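PDB 1XQI: nucleoside diphosphate kinase from Pyrobaculum aerophilum, which transfers the gamma-phosphate of ATP to nucleoside diphosphates, probably by a ping-pong mechanism with a phosphorylated enzyme intermediate. Local coordinates for residues I130-V135 and V171-S176; L19-P24 and G115-M120. The protein carries 6 engineered substitutions. All coordinates share one frame; numbering follows the deposited sequence.

Contact 1: I130-V135 and V171-S176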
ATOM      1  N   ILE A 130      -6.437   0.973 -19.762  1.00 31.37           N
ATOM      2  CA  ILE A 130      -6.311   2.263 -19.064  1.00 31.10           C
ATOM      3  C   ILE A 130      -4.926   2.369 -18.401  1.00 30.04           C
ATOM      4  O   ILE A 130      -4.128   3.271 -18.738  1.00 30.61           O
ATOM      5  CB  ILE A 130      -7.442   2.494 -17.995  1.00 31.39           C
ATOM      6  CG1 ILE A 130      -8.796   2.777 -18.632  1.00 29.22           C
ATOM      7  CG2 ILE A 130      -7.039   3.618 -17.022  1.00 32.92           C
ATOM      8  CD1 ILE A 130      -8.733   3.745 -19.773  1.00 31.17           C
ATOM      9  N   VAL A 131      -4.660   1.417 -17.507  1.00 28.24           N
ATOM     10  CA  VAL A 131      -3.368   1.207 -16.853  1.00 26.73           C
ATOM     11  C   VAL A 131      -2.199   1.020 -17.833  1.00 27.46           C
ATOM     12  O   VAL A 131      -1.133   1.613 -17.660  1.00 28.24           O
ATOM     13  CB  VAL A 131      -3.454   0.045 -15.811  1.00 26.18           C
ATOM     14  CG1 VAL A 131      -2.100  -0.292 -15.240  1.00 23.37           C
ATOM     15  CG2 VAL A 131      -4.478   0.411 -14.683  1.00 23.42           C
ATOM     16  N   ARG A 132      -2.361   0.206 -18.860  1.00 27.67           N
ATOM     17  CA  ARG A 132      -1.364   0.207 -19.919  1.00 27.51           C
ATOM     18  C   ARG A 132      -1.153   1.583 -20.570  1.00 26.18           C
ATOM     19  O   ARG A 132      -0.003   1.983 -20.826  1.00 26.26           O
ATOM     20  CB  ARG A 132      -1.692  -0.842 -20.957  1.00 28.89           C
ATOM     21  CG  ARG A 132      -1.242  -2.219 -20.574  1.00 31.84           C
ATOM     22  CD  ARG A 132      -1.836  -3.200 -21.569  1.00 37.90           C
ATOM     23  NE  ARG A 132      -0.770  -3.949 -22.209  1.00 43.28           N
ATOM     24  CZ  ARG A 132      -0.437  -3.813 -23.485  1.00 44.70           C
ATOM     25  NH1 ARG A 132      -1.098  -2.958 -24.276  1.00 45.51           N
ATOM     26  NH2 ARG A 132       0.553  -4.539 -23.968  1.00 45.26           N
ATOM     27  N   LYS A 133      -2.236   2.318 -20.814  1.00 24.57           N
ATOM     28  CA  LYS A 133      -2.127   3.660 -21.381  1.00 23.31           C
ATOM     29  C   LYS A 133      -1.385   4.603 -20.418  1.00 24.40           C
ATOM     30  O   LYS A 133      -0.432   5.303 -20.831  1.00 24.65           O
ATOM     31  CB  LYS A 133      -3.499   4.229 -21.781  1.00 22.89           C
ATOM     32  CG  LYS A 133      -3.447   5.478 -22.699  1.00 20.97           C
ATOM     33  CD  LYS A 133      -4.787   6.263 -22.719  1.00 21.90           C
ATOM     34  CE  LYS A 133      -5.330   6.448 -21.248  1.00 23.12           C
ATOM     35  NZ  LYS A 133      -6.565   7.245 -21.170  1.00 23.04           N
ATOM     36  N   LEU A 134      -1.805   4.620 -19.148  1.00 23.73           N
ATOM     37  CA  LEU A 134      -1.206   5.508 -18.165  1.00 24.14           C
ATOM     38  C   LEU A 134       0.300   5.263 -17.925  1.00 24.36           C
ATOM     39  O   LEU A 134       1.047   6.205 -17.614  1.00 24.45           O
ATOM     40  CB  LEU A 134      -1.967   5.421 -16.852  1.00 23.94           C
ATOM     41  CG  LEU A 134      -3.061   6.442 -16.545  1.00 26.01           C
ATOM     42  CD1 LEU A 134      -3.842   6.780 -17.772  1.00 25.86           C
ATOM     43  CD2 LEU A 134      -4.010   5.965 -15.424  1.00 25.23           C
ATOM     44  N   VAL A 135       0.735   4.007 -18.068  1.00 23.96           N
ATOM     45  CA  VAL A 135       2.092   3.589 -17.734  1.00 22.60           C
ATOM     46  C   VAL A 135       3.068   3.971 -18.819  1.00 23.83           C
ATOM     47  O   VAL A 135       4.176   4.446 -18.518  1.00 22.96           O
ATOM     48  CB  VAL A 135       2.125   2.089 -17.479  1.00 23.21           C
ATOM     49  CG1 VAL A 135       3.486   1.467 -17.783  1.00 21.16           C
ATOM     50  CG2 VAL A 135       1.690   1.806 -16.072  1.00 20.35           C
ATOM     51  N   VAL A 171       7.375  -0.554 -13.397  1.00 25.93           N
ATOM     52  CA  VAL A 171       6.163  -1.321 -13.160  1.00 25.32           C
ATOM     53  C   VAL A 171       5.975  -2.458 -14.146  1.00 26.01           C
ATOM     54  O   VAL A 171       6.600  -2.486 -15.233  1.00 25.54           O
ATOM     55  CB  VAL A 171       4.904  -0.408 -13.183  1.00 26.07           C
ATOM     56  CG1 VAL A 171       5.142   0.852 -12.343  1.00 25.89           C
ATOM     57  CG2 VAL A 171       4.506  -0.004 -14.603  1.00 22.65           C
ATOM     58  N   HIS A 172       5.132  -3.405 -13.726  1.00 25.56           N
ATOM     59  CA  HIS A 172       4.542  -4.430 -14.571  1.00 24.97           C
ATOM     60  C   HIS A 172       3.025  -4.307 -14.504  1.00 25.02           C
ATOM     61  O   HIS A 172       2.455  -4.250 -13.402  1.00 25.97           O
ATOM     62  CB  HIS A 172       4.911  -5.829 -14.074  1.00 25.03           C
ATOM     63  CG  HIS A 172       4.005  -6.905 -14.595  1.00 24.00           C
ATOM     64  ND1 HIS A 172       4.253  -7.580 -15.768  1.00 21.94           N
ATOM     65  CD2 HIS A 172       2.840  -7.410 -14.111  1.00 24.23           C
ATOM     66  CE1 HIS A 172       3.289  -8.458 -15.987  1.00 18.95           C
ATOM     67  NE2 HIS A 172       2.421  -8.380 -14.996  1.00 24.31           N
ATOM     68  N   ALA A 173       2.389  -4.278 -15.664  1.00 24.89           N
ATOM     69  CA  ALA A 173       0.949  -4.201 -15.796  1.00 26.11           C
ATOM     70  C   ALA A 173       0.465  -5.406 -16.600  1.00 27.06           C
ATOM     71  O   ALA A 173       1.132  -5.802 -17.585  1.00 26.74           O
ATOM     72  CB  ALA A 173       0.522  -2.908 -16.496  1.00 24.91           C
ATOM     73  N   SER A 174      -0.684  -5.985 -16.198  1.00 27.07           N
ATOM     74  CA  SER A 174      -1.244  -7.074 -16.950  1.00 28.19           C
ATOM     75  C   SER A 174      -1.488  -6.559 -18.356  1.00 28.77           C
ATOM     76  O   SER A 174      -1.876  -5.398 -18.546  1.00 27.25           O
ATOM     77  CB  SER A 174      -2.532  -7.605 -16.339  1.00 28.96           C
ATOM     78  OG  SER A 174      -2.317  -8.078 -15.014  1.00 32.04           O
ATOM     79  N   ASP A 175      -1.204  -7.418 -19.335  1.00 30.02           N
ATOM     80  CA  ASP A 175      -1.234  -7.007 -20.721  1.00 32.23           C
ATOM     81  C   ASP A 175      -2.469  -7.500 -21.369  1.00 31.91           C
ATOM     82  O   ASP A 175      -2.572  -7.359 -22.563  1.00 32.79           O
ATOM     83  CB  ASP A 175       0.001  -7.486 -21.524  1.00 32.59           C
ATOM     84  CG  ASP A 175      -0.049  -9.003 -21.865  1.00 37.89           C
ATOM     85  OD1 ASP A 175       0.811  -9.449 -22.674  1.00 42.69           O
ATOM     86  OD2 ASP A 175      -0.934  -9.752 -21.330  1.00 38.52           O
ATOM     87  N   SER A 176      -3.367  -8.123 -20.611  1.00 32.70           N
ATOM     88  CA  SER A 176      -4.701  -8.550 -21.123  1.00 34.18           C
ATOM     89  C   SER A 176      -5.568  -8.997 -19.951  1.00 35.12           C
ATOM     90  O   SER A 176      -4.995  -9.447 -18.956  1.00 35.02           O
ATOM     91  CB  SER A 176      -4.584  -9.701 -22.149  1.00 33.92           C
ATOM     92  OG  SER A 176      -4.284 -10.923 -21.512  1.00 33.57           O
TER
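Val135 and Val171 meet tip to tip: both methyls of the helix residue straddle a single methyl of the strand residue, Val135 CG1 at 3.6 Å and Val135 CG2 at 3.7 Å from Val171 CG2. Val171 presents that methyl because its first torsion (chi1 -47°) sets CG2 between the backbone N and the carbonyl carbon, facing the helix. One turn earlier in the helix, Val131 brings CG1 to 3.9 Å from Ala173 CB, a lighter touch of two methyls. Helix 127-135 lies almost antiparallel to strand 171-173, their axes 9.3 Å apart at an angle of 151°, and packs over one face of the sheet of this ferredoxin-like alpha/beta sandwich, at the strand outermost within this chain. Val131 also leans on Leu20 of the adjacent strand.

Beyond the strand a charged side chain joins in, but by van der Waals touch. Arg132 runs alongside Asp175, the two side chains pointing the same way, and its NE comes within 3.4 Å of Asp175 CA. The guanidinium has Asp175 O over one face and Ser174 O at its edge, yet no hydrogen bond links the segments. Guanidinium and carboxylate planes are turned 63° apart, and Arg132 NH2 stays 5.1 Å from Asp175 OD1, so the charges do not pair directly. His172 points away from the helix; its NE2 and Ser174 OG both bind Glu183 OE2. The chemistry is divided: the buried valines, with the Ala173 methyl, make the apolar part, while the exposed Arg132 makes no hydrogen bond to residues 171-176, consistent with its inferred role in binding ATP.

Contact 2: L19-P24 and G115-M120. Engineered in segment 115-120: Asn117 (natural residue Ile).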
ATOM      1  N   LEU A  19      -3.619  -6.128 -12.628  1.00 30.35           N
ATOM      2  CA  LEU A  19      -2.579  -6.231 -11.625  1.00 30.90           C
ATOM      3  C   LEU A  19      -1.444  -5.294 -12.012  1.00 31.56           C
ATOM      4  O   LEU A  19      -0.928  -5.333 -13.161  1.00 31.96           O
ATOM      5  CB  LEU A  19      -2.082  -7.681 -11.577  1.00 31.51           C
ATOM      6  CG  LEU A  19      -1.119  -8.238 -10.516  1.00 30.84           C
ATOM      7  CD1 LEU A  19       0.264  -7.685 -10.661  1.00 28.55           C
ATOM      8  CD2 LEU A  19      -1.665  -7.994  -9.124  1.00 31.58           C
ATOM      9  N   LEU A  20      -1.045  -4.469 -11.051  1.00 31.12           N
ATOM     10  CA  LEU A  20       0.100  -3.598 -11.205  1.00 30.83           C
ATOM     11  C   LEU A  20       1.136  -3.884 -10.117  1.00 30.60           C
ATOM     12  O   LEU A  20       0.789  -4.019  -8.954  1.00 30.66           O
ATOM     13  CB  LEU A  20      -0.344  -2.118 -11.190  1.00 30.73           C
ATOM     14  CG  LEU A  20       0.870  -1.218 -11.452  1.00 31.56           C
ATOM     15  CD1 LEU A  20       0.982  -0.640 -12.898  1.00 27.87           C
ATOM     16  CD2 LEU A  20       0.917  -0.162 -10.375  1.00 31.83           C
ATOM     17  N   ILE A  21       2.411  -3.971 -10.500  1.00 30.97           N
ATOM     18  CA  ILE A  21       3.522  -4.167  -9.537  1.00 30.09           C
ATOM     19  C   ILE A  21       4.481  -2.995  -9.601  1.00 29.97           C
ATOM     20  O   ILE A  21       5.006  -2.693 -10.675  1.00 30.27           O
ATOM     21  CB  ILE A  21       4.364  -5.419  -9.860  1.00 30.20           C
ATOM     22  CG1 ILE A  21       3.433  -6.633 -10.035  1.00 30.25           C
ATOM     23  CG2 ILE A  21       5.455  -5.626  -8.767  1.00 28.99           C
ATOM     24  CD1 ILE A  21       4.132  -7.924 -10.360  1.00 28.85           C
ATOM     25  N   LEU A  22       4.690  -2.314  -8.479  1.00 29.24           N
ATOM     26  CA  LEU A  22       5.784  -1.366  -8.402  1.00 28.97           C
ATOM     27  C   LEU A  22       7.018  -2.208  -8.084  1.00 28.18           C
ATOM     28  O   LEU A  22       7.023  -2.943  -7.106  1.00 27.64           O
ATOM     29  CB  LEU A  22       5.539  -0.250  -7.376  1.00 28.43           C
ATOM     30  CG  LEU A  22       4.490   0.814  -7.749  1.00 32.39           C
ATOM     31  CD1 LEU A  22       4.142   0.863  -9.222  1.00 34.24           C
ATOM     32  CD2 LEU A  22       3.179   0.659  -6.975  1.00 34.90           C
ATOM     33  N   LYS A  23       8.031  -2.101  -8.943  1.00 27.55           N
ATOM     34  CA  LYS A  23       9.268  -2.918  -8.905  1.00 26.53           C
ATOM     35  C   LYS A  23      10.268  -2.308  -7.949  1.00 25.81           C
ATOM     36  O   LYS A  23      10.103  -1.158  -7.531  1.00 26.70           O
ATOM     37  CB  LYS A  23       9.883  -2.995 -10.307  1.00 26.44           C
ATOM     38  CG  LYS A  23       8.912  -3.442 -11.398  1.00 25.96           C
ATOM     39  CD  LYS A  23       9.654  -3.829 -12.681  1.00 26.45           C
ATOM     40  CE  LYS A  23       8.740  -4.612 -13.657  1.00 26.23           C
ATOM     41  NZ  LYS A  23       9.337  -4.661 -15.042  1.00 24.65           N
ATOM     42  N   PRO A  24      11.309  -3.052  -7.581  1.00 25.35           N
ATOM     43  CA  PRO A  24      12.121  -2.524  -6.471  1.00 25.27           C
ATOM     44  C   PRO A  24      12.700  -1.095  -6.654  1.00 27.51           C
ATOM     45  O   PRO A  24      12.667  -0.300  -5.691  1.00 27.95           O
ATOM     46  CB  PRO A  24      13.186  -3.581  -6.299  1.00 24.18           C
ATOM     47  CG  PRO A  24      12.526  -4.874  -6.886  1.00 23.31           C
ATOM     48  CD  PRO A  24      11.790  -4.368  -8.053  1.00 24.35           C
ATOM     49  N   GLY A 115      14.635  -6.330  -4.025  1.00 36.11           N
ATOM     50  CA  GLY A 115      14.131  -5.527  -2.916  1.00 35.18           C
ATOM     51  C   GLY A 115      12.623  -5.646  -2.836  1.00 34.17           C
ATOM     52  O   GLY A 115      12.024  -6.389  -3.597  1.00 34.23           O
ATOM     53  N   PRO A 116      12.000  -4.921  -1.898  1.00 33.58           N
ATOM     54  CA  PRO A 116      10.529  -4.974  -1.831  1.00 32.76           C
ATOM     55  C   PRO A 116       9.833  -4.487  -3.132  1.00 31.41           C
ATOM     56  O   PRO A 116      10.266  -3.486  -3.737  1.00 30.71           O
ATOM     57  CB  PRO A 116      10.192  -4.044  -0.644  1.00 32.99           C
ATOM     58  CG  PRO A 116      11.503  -3.935   0.170  1.00 32.71           C
ATOM     59  CD  PRO A 116      12.593  -4.039  -0.862  1.00 33.43           C
ATOM     60  N   ASN A 117       8.800  -5.229  -3.542  1.00 29.19           N
ATOM     61  CA  ASN A 117       7.787  -4.783  -4.496  1.00 27.97           C
ATOM     62  C   ASN A 117       6.515  -4.401  -3.757  1.00 27.35           C
ATOM     63  O   ASN A 117       6.338  -4.696  -2.572  1.00 27.32           O
ATOM     64  CB  ASN A 117       7.403  -5.897  -5.472  1.00 28.17           C
ATOM     65  CG  ASN A 117       8.548  -6.351  -6.343  1.00 30.62           C
ATOM     66  OD1 ASN A 117       9.065  -7.465  -6.186  1.00 33.54           O
ATOM     67  ND2 ASN A 117       8.953  -5.498  -7.276  1.00 31.80           N
ATOM     68  N   VAL A 118       5.610  -3.757  -4.472  1.00 27.34           N
ATOM     69  CA  VAL A 118       4.299  -3.405  -3.964  1.00 26.46           C
ATOM     70  C   VAL A 118       3.405  -3.834  -5.097  1.00 25.84           C
ATOM     71  O   VAL A 118       3.633  -3.436  -6.243  1.00 25.74           O
ATOM     72  CB  VAL A 118       4.201  -1.875  -3.629  1.00 27.29           C
ATOM     73  CG1 VAL A 118       2.731  -1.394  -3.476  1.00 27.26           C
ATOM     74  CG2 VAL A 118       4.954  -1.590  -2.341  1.00 25.98           C
ATOM     75  N   VAL A 119       2.448  -4.707  -4.773  1.00 25.00           N
ATOM     76  CA  VAL A 119       1.496  -5.279  -5.707  1.00 24.32           C
ATOM     77  C   VAL A 119       0.116  -4.665  -5.440  1.00 24.05           C
ATOM     78  O   VAL A 119      -0.315  -4.548  -4.280  1.00 23.72           O
ATOM     79  CB  VAL A 119       1.390  -6.818  -5.518  1.00 25.07           C
ATOM     80  CG1 VAL A 119       0.646  -7.451  -6.699  1.00 24.92           C
ATOM     81  CG2 VAL A 119       2.791  -7.437  -5.447  1.00 27.60           C
HETATM   82  N   MSE A 120      -0.588  -4.279  -6.495  1.00 23.06           N
HETATM   83  CA  MSE A 120      -1.940  -3.722  -6.307  1.00 22.98           C
HETATM   84  C   MSE A 120      -2.848  -4.247  -7.396  1.00 23.19           C
HETATM   85  O   MSE A 120      -2.417  -4.648  -8.489  1.00 22.02           O
HETATM   86  CB  MSE A 120      -1.959  -2.136  -6.225  1.00 22.73           C
HETATM   87  CG  MSE A 120      -1.534  -1.397  -7.508  1.00 20.96           C
HETATM   88 SE   MSE A 120      -1.386   0.393  -7.267  1.00 13.47          SE
HETATM   89  CE  MSE A 120       0.088   0.254  -6.327  1.00 16.99           C
TER
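Leu20 and Met120, a selenomethionine, pair through both of their backbone amides. Leu20 N donates to Met120 O at 2.9 Å in a nearly straight bond, and Met120 N returns it to Leu20 O at 2.8 Å. Two residues on, Leu22 and Val118 form the next hydrogen-bonded pair: Leu22 N to Val118 O is 2.7 Å, and Val118 N to Leu22 O is 3.1 Å. Leu22 O is gripped twice, for Asn117 ND2 also reaches it, at 3.2 Å. This oxygen lies 2° out of the Asn117 amide plane, but ND2 approaches from the side, at a C=O...N angle of 116°, tilted from the carbonyl plane. Asn117 is an engineered residue, isoleucine in the natural protein, so this second bond belongs to the variant.

Between the two pairs sits the non-hydrogen-bonded pair Ile21-Val119, whose backbone groups turn outward to the flanking strands, Val119 to Lys50 for instance. That is the pattern of two inner strands, here 17-22 and 117-123 in the four-stranded antiparallel sheet of the ferredoxin fold. Side chains of Leu20, Leu22, Val118 and Met120 share the face covered by helix 32-42. Leu20 and Met120 run side by side there, Leu20 CD2 3.9 Å from Met120 SE: Met120 CG stands between its backbone N and carbonyl carbon (chi1 65°), laying the chain along Leu20. On the other face Leu19 CD2 reaches Val119 CG1.

Pro24 N has no hydrogen to give. Its ring CD lies 3.2 Å from Asn117 ND2, a packing contact, and Pro24 CA makes a CH...O contact of 3.4 Å with Pro116 O.

The centres of contacts 1 and 2 lie 13 Å apart, and the two meet directly where strands 17-22 and 171-173 run side by side. His172 O is 2.9 Å from Ile21 N and Ser174 N is 3.1 Å from Leu19 O, both probable hydrogen bonds, while the side chains of Val171 and Leu22 also pack together. Strand 117-123 is followed in the chain by helix 127-135, so the chain passes from contact 2 to contact 1. Both border the probable active site. His172, the predicted phosphohistidine, has its side chain about 4 Å from that of Ile21 and touches Lys23, which, like Arg132, is assigned to ATP binding by similarity.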